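Local structure of putative permease protein, ABC transporter (Porphyromonas gingivalis, 3IS6) at residues 59-64 with 177-182; 80-85 with 159-164. The protein is probably the permease component of an ABC transporter, represented here by its MacB-like periplasmic core domain. All coordinates share one frame; numbering follows the deposited sequence.

Contact 1: 59-64 with 177-182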
# COMPACT_ATOMS: atom_id res chain seq x y z
N ARG A 59 0.93 16.61 0.37
CA ARG A 59 0.02 15.65 -0.19
C ARG A 59 -0.71 14.85 0.88
O ARG A 59 -0.17 14.55 1.88
CB ARG A 59 0.75 14.72 -1.14
CG ARG A 59 1.82 13.86 -0.50
CD ARG A 59 2.69 13.16 -1.48
NE ARG A 59 3.98 12.83 -0.93
CZ ARG A 59 4.88 12.05 -1.49
NH1 ARG A 59 4.67 11.47 -2.64
NH2 ARG A 59 6.02 11.84 -0.87
N THR A 60 -1.95 14.51 0.61
CA THR A 60 -2.71 13.59 1.42
C THR A 60 -3.42 12.54 0.57
O THR A 60 -3.63 12.73 -0.58
CB THR A 60 -3.76 14.31 2.28
OG1 THR A 60 -4.76 14.86 1.46
CG2 THR A 60 -3.16 15.40 3.07
N THR A 61 -3.74 11.40 1.16
CA THR A 61 -4.67 10.47 0.59
C THR A 61 -5.61 9.89 1.65
O THR A 61 -5.17 9.46 2.66
CB THR A 61 -3.99 9.39 -0.27
OG1 THR A 61 -4.96 8.59 -0.91
CG2 THR A 61 -3.11 8.52 0.54
N LEU A 62 -6.89 9.87 1.37
CA LEU A 62 -7.86 9.40 2.31
C LEU A 62 -7.98 7.91 2.26
O LEU A 62 -8.18 7.38 1.23
CB LEU A 62 -9.22 9.97 1.98
CG LEU A 62 -10.38 9.51 2.84
CD1 LEU A 62 -10.33 10.09 4.17
CD2 LEU A 62 -11.66 9.81 2.21
N TYR A 63 -7.75 7.24 3.36
CA TYR A 63 -8.10 5.86 3.46
C TYR A 63 -9.58 5.59 3.55
O TYR A 63 -10.09 4.76 2.87
CB TYR A 63 -7.36 5.14 4.55
CG TYR A 63 -7.72 3.69 4.58
CD1 TYR A 63 -7.14 2.81 3.70
CD2 TYR A 63 -8.67 3.21 5.45
CE1 TYR A 63 -7.48 1.52 3.71
CE2 TYR A 63 -9.01 1.92 5.46
CZ TYR A 63 -8.41 1.07 4.59
OH TYR A 63 -8.75 -0.24 4.60
N GLY A 64 -10.26 6.32 4.40
CA GLY A 64 -11.65 6.12 4.61
C GLY A 64 -11.94 5.62 6.00
O GLY A 64 -11.14 5.73 6.86
N ASN A 177 -3.57 6.23 -10.84
CA ASN A 177 -3.66 6.09 -9.41
C ASN A 177 -3.77 7.47 -8.80
O ASN A 177 -3.01 7.80 -7.94
CB ASN A 177 -2.45 5.35 -8.87
CG ASN A 177 -2.61 4.92 -7.42
OD1 ASN A 177 -3.65 4.44 -7.01
ND2 ASN A 177 -1.54 5.08 -6.65
N ASP A 178 -4.72 8.27 -9.29
CA ASP A 178 -4.85 9.66 -8.93
C ASP A 178 -5.60 9.75 -7.61
O ASP A 178 -6.68 10.23 -7.57
CB ASP A 178 -5.69 10.42 -9.96
CG ASP A 178 -5.28 10.15 -11.39
OD1 ASP A 178 -4.24 10.64 -11.79
OD2 ASP A 178 -6.00 9.48 -12.13
N ARG A 179 -5.01 9.25 -6.55
CA ARG A 179 -5.67 9.19 -5.27
C ARG A 179 -5.22 10.22 -4.23
O ARG A 179 -5.68 10.17 -3.14
CB ARG A 179 -5.54 7.79 -4.69
CG ARG A 179 -4.16 7.43 -4.24
CD ARG A 179 -4.16 6.09 -3.58
NE ARG A 179 -4.83 6.14 -2.32
CZ ARG A 179 -5.28 5.11 -1.65
NH1 ARG A 179 -5.12 3.90 -2.11
NH2 ARG A 179 -5.88 5.30 -0.52
N TYR A 180 -4.32 11.12 -4.60
CA TYR A 180 -3.76 12.10 -3.69
C TYR A 180 -4.29 13.51 -3.94
O TYR A 180 -4.51 13.89 -5.03
CB TYR A 180 -2.24 12.16 -3.81
CG TYR A 180 -1.49 10.89 -3.50
CD1 TYR A 180 -0.89 10.71 -2.31
CD2 TYR A 180 -1.39 9.89 -4.42
CE1 TYR A 180 -0.22 9.55 -2.02
CE2 TYR A 180 -0.73 8.74 -4.15
CZ TYR A 180 -0.15 8.57 -2.95
OH TYR A 180 0.51 7.43 -2.68
N ILE A 181 -4.45 14.28 -2.89
CA ILE A 181 -4.77 15.66 -3.04
C ILE A 181 -3.51 16.43 -2.76
O ILE A 181 -2.86 16.21 -1.79
CB ILE A 181 -5.82 16.11 -2.07
CG1 ILE A 181 -7.09 15.30 -2.20
CG2 ILE A 181 -6.12 17.52 -2.29
CD1 ILE A 181 -8.05 15.61 -1.20
N ALA A 182 -3.17 17.33 -3.65
CA ALA A 182 -1.97 18.09 -3.50
C ALA A 182 -2.31 19.53 -3.21
O ALA A 182 -2.93 20.16 -3.99
CB ALA A 182 -1.18 18.00 -4.71
O HOH W 1 -7.57 11.27 -1.26
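T60 pairs with I181 in antiparallel, hydrogen-bonded fashion: T60 N gives a bond to I181 O at 3.1 Å, and I181 N returns one to T60 O at 2.9 Å. R59 and A182 form the next, non-hydrogen-bonded pair. The contact joins strands 54-70 and 181-186 of the mixed sheet in the MacB-like periplasmic core domain. R179 and Y180 both face V39, a classic beta bulge. Next to the T60-I181 pair, T61 meets R179 through its side chain. T61 OG1 stands anti to the backbone N (chi1 -174°), which places the hydroxyl next to R179. The hydroxyl donates to R179 O, 2.8 Å from T61 OG1, from well above the carbonyl plane. It also accepts from R179 NE, with T61 OG1 again 2.8 Å away. This bond is nearly straight, and the hydroxyl lies in the guanidinium plane at its edge. R179 NH2 adds a weak bond to the same oxygen. A bend about CG-CD (chi3 -70°) turns R179 NE towards T61 OG1. A water joins the two backbones beside it, accepting from L62 N and donating to R179 O. The Y180 ring turns one face to T61, with T61 CB 3.9 Å from Y180 CD1. The ring's OH bonds S170. T60 and I181 share one face of the sheet, with T60 OG1 against I181 CB. R179 also packs on P234 of the second subunit. The chemistry implies that one hydroxyl, used as donor and acceptor, holds both the carbonyl and the guanidinium of R179 through three bonds, the NH2 one weak.

Contact 2: 80-85 with 159-164; sequences TLLAEP and MLLPIT
Parallel pairing of strands 74-83 and 159-162 inside the mixed sheet of the MacB-like periplasmic core domain brings T80 to A83 alongside M159 to P162. The backbone bonds run in regular steps. L81 N donates to M159 O at 3.0 Å, L161 N to L81 O at 3.1 Å, and A83 N to L161 O at 2.9 Å. The last bond, from I163 N to A83 O, is more bent (137° at the hydrogen). It comes from above the carbonyl plane, where the chain after P162 turns into a 3-10 segment. On one face, L81 and L160 lie side by side and point the same way, their CD2 methyls 4.0 Å apart (L81 CD2 to L160 CD2). On the other face T80 lies beside M159, a selenomethionine. T80 CG2 is anti to the backbone N and meets L161 CD1 at 3.8 Å. L82 crosses L161 on the same face, with L82 CD1 4.1 Å from L161 CB. I163 covers the end of the pairing: its CG2 touches E84 CG at 3.8 Å, and its CD1 reaches the carbonyl of L82. The carboxylate of E84 is held elsewhere, by T58 and R59. The contact is almost wholly buried. Strand 54-70 flanks strand 74-83, where T60 touches L81 and T61 touches L82. Strand 109-113 flanks strand 159-162, with L111 against L160 and C110 against M159 and L161. F87 of helix 86-90 packs on both L81 and L160.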
# COMPACT_ATOMS: atom_id res chain seq x y z
N THR A 80 -9.69 7.67 8.56
CA THR A 80 -8.26 7.74 8.51
C THR A 80 -7.71 8.42 7.26
O THR A 80 -8.04 8.09 6.17
CB THR A 80 -7.68 6.33 8.60
OG1 THR A 80 -8.04 5.74 9.84
CG2 THR A 80 -6.24 6.36 8.50
N LEU A 81 -6.85 9.37 7.48
CA LEU A 81 -6.22 10.12 6.44
C LEU A 81 -4.70 9.99 6.53
O LEU A 81 -4.14 10.10 7.57
CB LEU A 81 -6.64 11.57 6.53
CG LEU A 81 -6.12 12.59 5.53
CD1 LEU A 81 -6.71 12.37 4.20
CD2 LEU A 81 -6.42 13.94 5.98
N LEU A 82 -4.06 9.79 5.41
CA LEU A 82 -2.64 9.68 5.35
C LEU A 82 -2.02 11.02 4.95
O LEU A 82 -2.40 11.59 3.98
CB LEU A 82 -2.26 8.61 4.36
CG LEU A 82 -2.22 7.16 4.83
CD1 LEU A 82 -3.44 6.78 5.47
CD2 LEU A 82 -1.92 6.24 3.72
N ALA A 83 -1.09 11.50 5.75
CA ALA A 83 -0.53 12.82 5.61
C ALA A 83 0.96 12.95 5.94
O ALA A 83 1.53 12.08 6.51
CB ALA A 83 -1.29 13.77 6.41
N GLU A 84 1.54 14.05 5.52
CA GLU A 84 2.91 14.38 5.76
C GLU A 84 3.01 15.27 7.00
O GLU A 84 2.06 15.85 7.40
CB GLU A 84 3.54 15.07 4.56
CG GLU A 84 3.43 14.32 3.26
CD GLU A 84 4.12 15.01 2.11
OE1 GLU A 84 3.99 16.21 1.95
OE2 GLU A 84 4.81 14.34 1.37
N PRO A 85 4.20 15.41 7.57
CA PRO A 85 4.36 16.29 8.71
C PRO A 85 3.98 17.71 8.34
O PRO A 85 3.49 18.41 9.14
CB PRO A 85 5.82 16.14 9.02
CG PRO A 85 6.07 14.75 8.74
CD PRO A 85 5.27 14.42 7.55
N MSE A 159 -8.19 10.09 12.48
CA MSE A 159 -6.86 9.58 12.69
C MSE A 159 -5.95 9.96 11.54
O MSE A 159 -6.34 9.87 10.43
CB MSE A 159 -6.91 8.06 12.86
CG MSE A 159 -5.58 7.32 12.89
SE MSE A 159 -5.70 5.44 13.53
CE MSE A 159 -6.30 4.68 11.96
N LEU A 160 -4.73 10.32 11.84
CA LEU A 160 -3.75 10.63 10.84
C LEU A 160 -2.59 9.65 10.90
O LEU A 160 -2.09 9.39 11.93
CB LEU A 160 -3.23 12.04 11.02
CG LEU A 160 -4.15 13.24 10.84
CD1 LEU A 160 -3.57 14.50 11.34
CD2 LEU A 160 -4.56 13.36 9.43
N LEU A 161 -2.19 9.14 9.75
CA LEU A 161 -1.09 8.22 9.62
C LEU A 161 -0.11 8.77 8.62
O LEU A 161 -0.48 9.49 7.77
CB LEU A 161 -1.58 6.88 9.14
CG LEU A 161 -2.29 5.97 10.11
CD1 LEU A 161 -2.91 4.84 9.41
CD2 LEU A 161 -1.37 5.49 11.14
N PRO A 162 1.15 8.41 8.70
CA PRO A 162 2.09 8.93 7.74
C PRO A 162 1.84 8.43 6.33
O PRO A 162 1.50 7.31 6.11
CB PRO A 162 3.43 8.44 8.26
CG PRO A 162 3.20 8.05 9.56
CD PRO A 162 1.83 7.57 9.67
N ILE A 163 2.06 9.32 5.38
CA ILE A 163 1.86 9.04 3.99
C ILE A 163 2.79 7.96 3.50
O ILE A 163 2.49 7.28 2.58
CB ILE A 163 1.92 10.28 3.11
CG1 ILE A 163 0.99 10.10 1.94
CG2 ILE A 163 3.27 10.56 2.63
CD1 ILE A 163 0.55 11.30 1.38
N THR A 164 3.87 7.75 4.23
CA THR A 164 4.88 6.76 3.93
C THR A 164 4.37 5.34 4.12
O THR A 164 5.03 4.42 3.82
CB THR A 164 6.18 6.96 4.71
OG1 THR A 164 5.89 7.24 6.07
CG2 THR A 164 6.94 8.09 4.16

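From the N terminus, the chain first passes 59-64 on strand 54-70, then 80-85 on the next strand, 74-83. After helix 86-90 and strands 109-113, 128-131 and 140-146 it returns at 159-164, closing contact 2. It then runs through helix 168-171 to 177-182 and closes contact 1. The smaller loop lies wholly within the larger one. Strands 54-70 and 74-83 are antiparallel neighbours in the sheet, so the contacts adjoin, their centres about 10 Å apart. A salt bridge from R59 NE to E84 OE2 joins them directly. Contact 1 ties strand 54-70 to strand 181-186, and contact 2 ties strand 74-83 to strand 159-162.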